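Local coordinates for protein glycerol dehydratase (PDB 1R9D) that probably dehydrates glycerol without coenzyme B12, as a glycyl-radical enzyme of the pyruvate formate lyase-like family, at residues T10-I15 and R67-I72; K482-F487 and I566-N571. All coordinates share one frame; numbering follows the deposited sequence.

Interaction 1: T10-I15 and R67-I72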
# COMPACT_ATOMS: atom_id res chain seq x y z
N THR A 10 25.90 -44.01 12.59
CA THR A 10 26.80 -44.46 11.53
C THR A 10 27.98 -43.50 11.36
O THR A 10 27.92 -42.34 11.75
CB THR A 10 26.09 -44.55 10.16
OG1 THR A 10 25.68 -43.25 9.74
CG2 THR A 10 24.87 -45.46 10.25
N GLU A 11 29.06 -44.01 10.77
CA GLU A 11 30.24 -43.19 10.54
C GLU A 11 29.88 -41.98 9.68
O GLU A 11 30.48 -40.92 9.81
CB GLU A 11 31.33 -44.03 9.85
CG GLU A 11 32.60 -43.27 9.52
CD GLU A 11 33.10 -42.41 10.67
OE1 GLU A 11 33.04 -42.87 11.83
OE2 GLU A 11 33.56 -41.28 10.40
N ARG A 12 28.90 -42.15 8.80
CA ARG A 12 28.45 -41.07 7.93
C ARG A 12 28.05 -39.86 8.77
O ARG A 12 28.42 -38.73 8.47
CB ARG A 12 27.24 -41.50 7.10
CG ARG A 12 26.79 -40.44 6.10
CD ARG A 12 25.36 -40.67 5.63
NE ARG A 12 25.16 -41.99 5.03
CZ ARG A 12 25.63 -42.35 3.83
NH1 ARG A 12 26.33 -41.49 3.10
NH2 ARG A 12 25.38 -43.57 3.37
N ILE A 13 27.30 -40.11 9.84
CA ILE A 13 26.85 -39.03 10.71
C ILE A 13 28.04 -38.31 11.35
O ILE A 13 28.04 -37.09 11.46
CB ILE A 13 25.91 -39.57 11.81
CG1 ILE A 13 24.73 -40.29 11.15
CG2 ILE A 13 25.42 -38.43 12.69
CD1 ILE A 13 24.02 -39.47 10.07
N ASN A 14 29.06 -39.07 11.75
CA ASN A 14 30.23 -38.44 12.36
C ASN A 14 30.93 -37.54 11.35
O ASN A 14 31.43 -36.47 11.70
CB ASN A 14 31.21 -39.50 12.88
CG ASN A 14 30.60 -40.37 13.96
OD1 ASN A 14 29.87 -39.88 14.83
ND2 ASN A 14 30.91 -41.66 13.94
N ILE A 15 30.97 -37.97 10.09
CA ILE A 15 31.61 -37.19 9.04
C ILE A 15 30.84 -35.91 8.75
O ILE A 15 31.43 -34.83 8.62
CB ILE A 15 31.73 -38.01 7.73
CG1 ILE A 15 32.67 -39.20 7.95
CG2 ILE A 15 32.25 -37.13 6.60
CD1 ILE A 15 32.73 -40.16 6.79
N ARG A 67 27.25 -31.59 -0.23
CA ARG A 67 28.43 -31.90 0.56
C ARG A 67 28.72 -33.40 0.56
O ARG A 67 27.82 -34.21 0.37
CB ARG A 67 28.25 -31.39 2.00
CG ARG A 67 27.82 -29.92 2.07
CD ARG A 67 27.85 -29.39 3.50
NE ARG A 67 27.11 -28.13 3.65
CZ ARG A 67 27.43 -26.99 3.05
NH1 ARG A 67 28.48 -26.91 2.24
NH2 ARG A 67 26.69 -25.91 3.26
N ASP A 68 29.98 -33.75 0.77
CA ASP A 68 30.38 -35.15 0.76
C ASP A 68 29.61 -36.04 1.73
O ASP A 68 29.38 -35.66 2.88
CB ASP A 68 31.88 -35.27 1.05
CG ASP A 68 32.72 -34.37 0.16
OD1 ASP A 68 32.53 -34.39 -1.07
OD2 ASP A 68 33.59 -33.64 0.70
N GLN A 69 29.20 -37.21 1.25
CA GLN A 69 28.47 -38.20 2.04
C GLN A 69 27.04 -37.85 2.47
O GLN A 69 26.44 -38.58 3.25
CB GLN A 69 29.29 -38.57 3.28
CG GLN A 69 30.67 -39.16 2.98
CD GLN A 69 30.60 -40.32 1.99
OE1 GLN A 69 29.81 -41.25 2.16
NE2 GLN A 69 31.44 -40.26 0.96
N GLU A 70 26.49 -36.76 1.95
CA GLU A 70 25.12 -36.38 2.31
C GLU A 70 24.06 -37.30 1.70
O GLU A 70 24.21 -37.76 0.56
CB GLU A 70 24.83 -34.94 1.87
CG GLU A 70 25.29 -33.86 2.84
CD GLU A 70 24.83 -32.47 2.43
OE1 GLU A 70 24.76 -31.58 3.32
OE2 GLU A 70 24.56 -32.25 1.23
N LEU A 71 23.01 -37.58 2.47
CA LEU A 71 21.90 -38.39 1.99
C LEU A 71 20.74 -37.43 1.72
O LEU A 71 19.93 -37.65 0.82
CB LEU A 71 21.48 -39.43 3.04
CG LEU A 71 22.38 -40.65 3.27
CD1 LEU A 71 21.81 -41.49 4.40
CD2 LEU A 71 22.46 -41.48 2.00
N ILE A 72 20.68 -36.37 2.51
CA ILE A 72 19.65 -35.34 2.37
C ILE A 72 20.38 -34.11 1.84
O ILE A 72 21.29 -33.60 2.49
CB ILE A 72 18.99 -35.01 3.73
CG1 ILE A 72 18.23 -36.23 4.25
CG2 ILE A 72 18.07 -33.79 3.60
CD1 ILE A 72 17.02 -36.62 3.41

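Interaction 2: K482-F487 and I566-N571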
# COMPACT_ATOMS: atom_id res chain seq x y z
N LYS A 482 4.48 7.50 51.24
CA LYS A 482 4.28 7.03 52.60
C LYS A 482 3.76 5.60 52.66
O LYS A 482 3.68 5.00 53.73
CB LYS A 482 3.32 7.96 53.34
CG LYS A 482 3.80 9.40 53.42
CD LYS A 482 2.76 10.29 54.09
CE LYS A 482 3.21 11.75 54.10
NZ LYS A 482 2.15 12.64 54.65
N SER A 483 3.40 5.04 51.50
CA SER A 483 2.88 3.68 51.45
C SER A 483 3.37 2.91 50.23
O SER A 483 3.71 3.50 49.20
CB SER A 483 1.35 3.70 51.43
OG SER A 483 0.88 4.18 50.18
N PHE A 484 3.40 1.59 50.35
CA PHE A 484 3.83 0.73 49.26
C PHE A 484 2.81 0.80 48.13
O PHE A 484 3.14 0.59 46.96
CB PHE A 484 3.98 -0.71 49.75
CG PHE A 484 4.51 -1.65 48.72
CD1 PHE A 484 5.77 -1.46 48.16
CD2 PHE A 484 3.75 -2.73 48.30
CE1 PHE A 484 6.26 -2.33 47.19
CE2 PHE A 484 4.23 -3.62 47.33
CZ PHE A 484 5.49 -3.41 46.78
N ASP A 485 1.56 1.12 48.48
CA ASP A 485 0.50 1.23 47.49
C ASP A 485 0.81 2.36 46.51
O ASP A 485 0.52 2.24 45.31
CB ASP A 485 -0.84 1.51 48.18
CG ASP A 485 -1.18 0.47 49.22
OD1 ASP A 485 -0.44 0.36 50.23
OD2 ASP A 485 -2.19 -0.24 49.04
N GLU A 486 1.39 3.44 47.01
CA GLU A 486 1.74 4.58 46.17
C GLU A 486 2.88 4.17 45.24
O GLU A 486 2.99 4.67 44.12
CB GLU A 486 2.20 5.76 47.02
CG GLU A 486 1.14 6.37 47.92
CD GLU A 486 1.68 7.53 48.74
OE1 GLU A 486 2.68 7.33 49.46
OE2 GLU A 486 1.11 8.64 48.66
N PHE A 487 3.73 3.28 45.73
CA PHE A 487 4.86 2.79 44.95
C PHE A 487 4.36 1.95 43.78
O PHE A 487 4.77 2.15 42.64
CB PHE A 487 5.78 1.95 45.82
CG PHE A 487 7.05 1.54 45.12
CD1 PHE A 487 8.11 2.44 45.01
CD2 PHE A 487 7.17 0.29 44.54
CE1 PHE A 487 9.27 2.08 44.33
CE2 PHE A 487 8.33 -0.08 43.86
CZ PHE A 487 9.38 0.83 43.75
N ILE A 566 11.61 -3.49 53.89
CA ILE A 566 12.67 -2.66 54.45
C ILE A 566 12.32 -1.18 54.55
O ILE A 566 12.72 -0.51 55.51
CB ILE A 566 13.97 -2.81 53.63
CG1 ILE A 566 14.36 -4.28 53.52
CG2 ILE A 566 15.09 -2.02 54.28
CD1 ILE A 566 14.56 -4.97 54.86
N VAL A 567 11.58 -0.65 53.59
CA VAL A 567 11.23 0.76 53.60
C VAL A 567 9.88 1.11 54.21
O VAL A 567 9.82 1.88 55.17
CB VAL A 567 11.27 1.35 52.17
CG1 VAL A 567 10.91 2.83 52.20
CG2 VAL A 567 12.66 1.17 51.57
N PHE A 568 8.80 0.54 53.69
CA PHE A 568 7.48 0.87 54.20
C PHE A 568 6.96 0.12 55.42
O PHE A 568 6.23 0.69 56.23
CB PHE A 568 6.44 0.80 53.07
CG PHE A 568 6.71 1.76 51.95
CD1 PHE A 568 7.29 1.33 50.77
CD2 PHE A 568 6.42 3.12 52.10
CE1 PHE A 568 7.58 2.23 49.74
CE2 PHE A 568 6.70 4.02 51.08
CZ PHE A 568 7.29 3.58 49.90
N ASP A 569 7.31 -1.15 55.57
CA ASP A 569 6.82 -1.91 56.72
C ASP A 569 7.67 -1.75 57.97
O ASP A 569 7.15 -1.44 59.04
CB ASP A 569 6.71 -3.41 56.40
CG ASP A 569 5.65 -3.72 55.35
OD1 ASP A 569 4.65 -2.97 55.27
OD2 ASP A 569 5.81 -4.72 54.63
N GLU A 570 8.97 -1.95 57.83
CA GLU A 570 9.88 -1.87 58.98
C GLU A 570 10.55 -0.51 59.16
O GLU A 570 11.14 -0.25 60.21
CB GLU A 570 10.95 -2.96 58.86
CG GLU A 570 10.38 -4.33 58.52
CD GLU A 570 11.44 -5.41 58.45
OE1 GLU A 570 12.54 -5.14 57.93
OE2 GLU A 570 11.16 -6.54 58.91
N ASN A 571 10.47 0.34 58.14
CA ASN A 571 11.06 1.67 58.21
C ASN A 571 12.54 1.64 58.59
O ASN A 571 13.01 2.51 59.33
CB ASN A 571 10.30 2.54 59.22
CG ASN A 571 8.84 2.68 58.88
OD1 ASN A 571 8.48 3.14 57.79
ND2 ASN A 571 7.97 2.29 59.81

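Interaction 1: T10-I15 and R67-I72
The first turn of helix 11-22 meets a type II beta turn, R67 to E70, through R12, which reaches across to Q69 and L71. R12 NH1 donates to the backbone carbonyl of Q69, with 2.9 Å from NH1 to Q69 O and an N-H...O angle of 151°. The donor stands above the carbonyl plane, and Q69 O lies near the edge of the guanidinium, slightly tilted from its plane. CG of R12 is anti to the backbone N (chi1 -176°), and the later bend at chi3 brings the guanidinium over L71. The isobutyl group covers one face, offset toward the rim, with L71 CD1 3.4 Å from R12 NE. Q69 holds the third position of the turn with the positive phi that a type II turn requires there, and its carbonyl receives the R12 bond. Its side-chain amide plane is turned only 14° from that of the guanidinium, roughly parallel but displaced; Q69 OE1 to R12 NH1 is 3.6 Å and is not a hydrogen bond. I15, one turn further along the helix, adds a looser apolar touch, I15 CG2 to Q69 CG at 4.4 Å. Salt bridges from R12 NE to E309 and from R12 NH2 to E241 occupy the other nitrogens, fixing the rotation of the group and probably balancing its charge. The carboxylate of E309 also bonds to T10 OG1 at the N-cap of the helix.

Interaction 2: K482-F487 and I566-N571
E486 OE1 accepts from the backbone N of S483, the residue whose peptide lies against F568, with 3.2 Å from S483 N to E486 OE1. The donor comes from the anti side, 33° out of the carboxylate plane. K482 N points at the same oxygen, in a pair modelled too close to be trusted. In return S483 OG accepts from E486 N (3.3 Å), which completes a capping box at the N terminus of helix 484-516. Over this capped end F568, near the C-terminal end of helix 553-569, lays one face of its ring: S483 C stands 3.5 Å above the ring plane, and F484 N is over the same face, both offset toward the rim. F568 CE2 lies 3.5 Å from S483 N. The opposite face is covered by V567 CG1, over its centre, so the ring is held between its own neighbour and the cap backbone. A chi1 near 180° carries the F484 ring away from F568, leaving CB and the ring edge to touch it: F568 CD1 is near the plane of the F484 ring and 4.0 Å from F484 CB. F487 CB adds a looser touch. With no hydrogen bond between the segments, a ring face on peptide backbone and apolar contacts join them; the capping box gives S483 N a partner, and the helix dipole would probably favour the negative carboxylate there.

From the N terminus, interaction 1 comes first: residues 10-15 start helix 11-22, and the chain runs through two further helices, 30-40 and 47-61, before 67-72 returns to that start and closes a loop of 51 residues. Interaction 2 follows in series, neither nested nor crossed; most of helix 484-516, shorter helices and strand 543-551 lie between its segments, and helix 553-569 closes the loop after 78 residues. Interaction 1 ties the start of helix 11-22 to the loop between helices 47-61 and 92-97; interaction 2, at the surface, ties the start of helix 484-516 to the end region of helix 553-569. The centres of interactions 1 and 2 are about 64 Å apart, on opposite sides of the chain's centre.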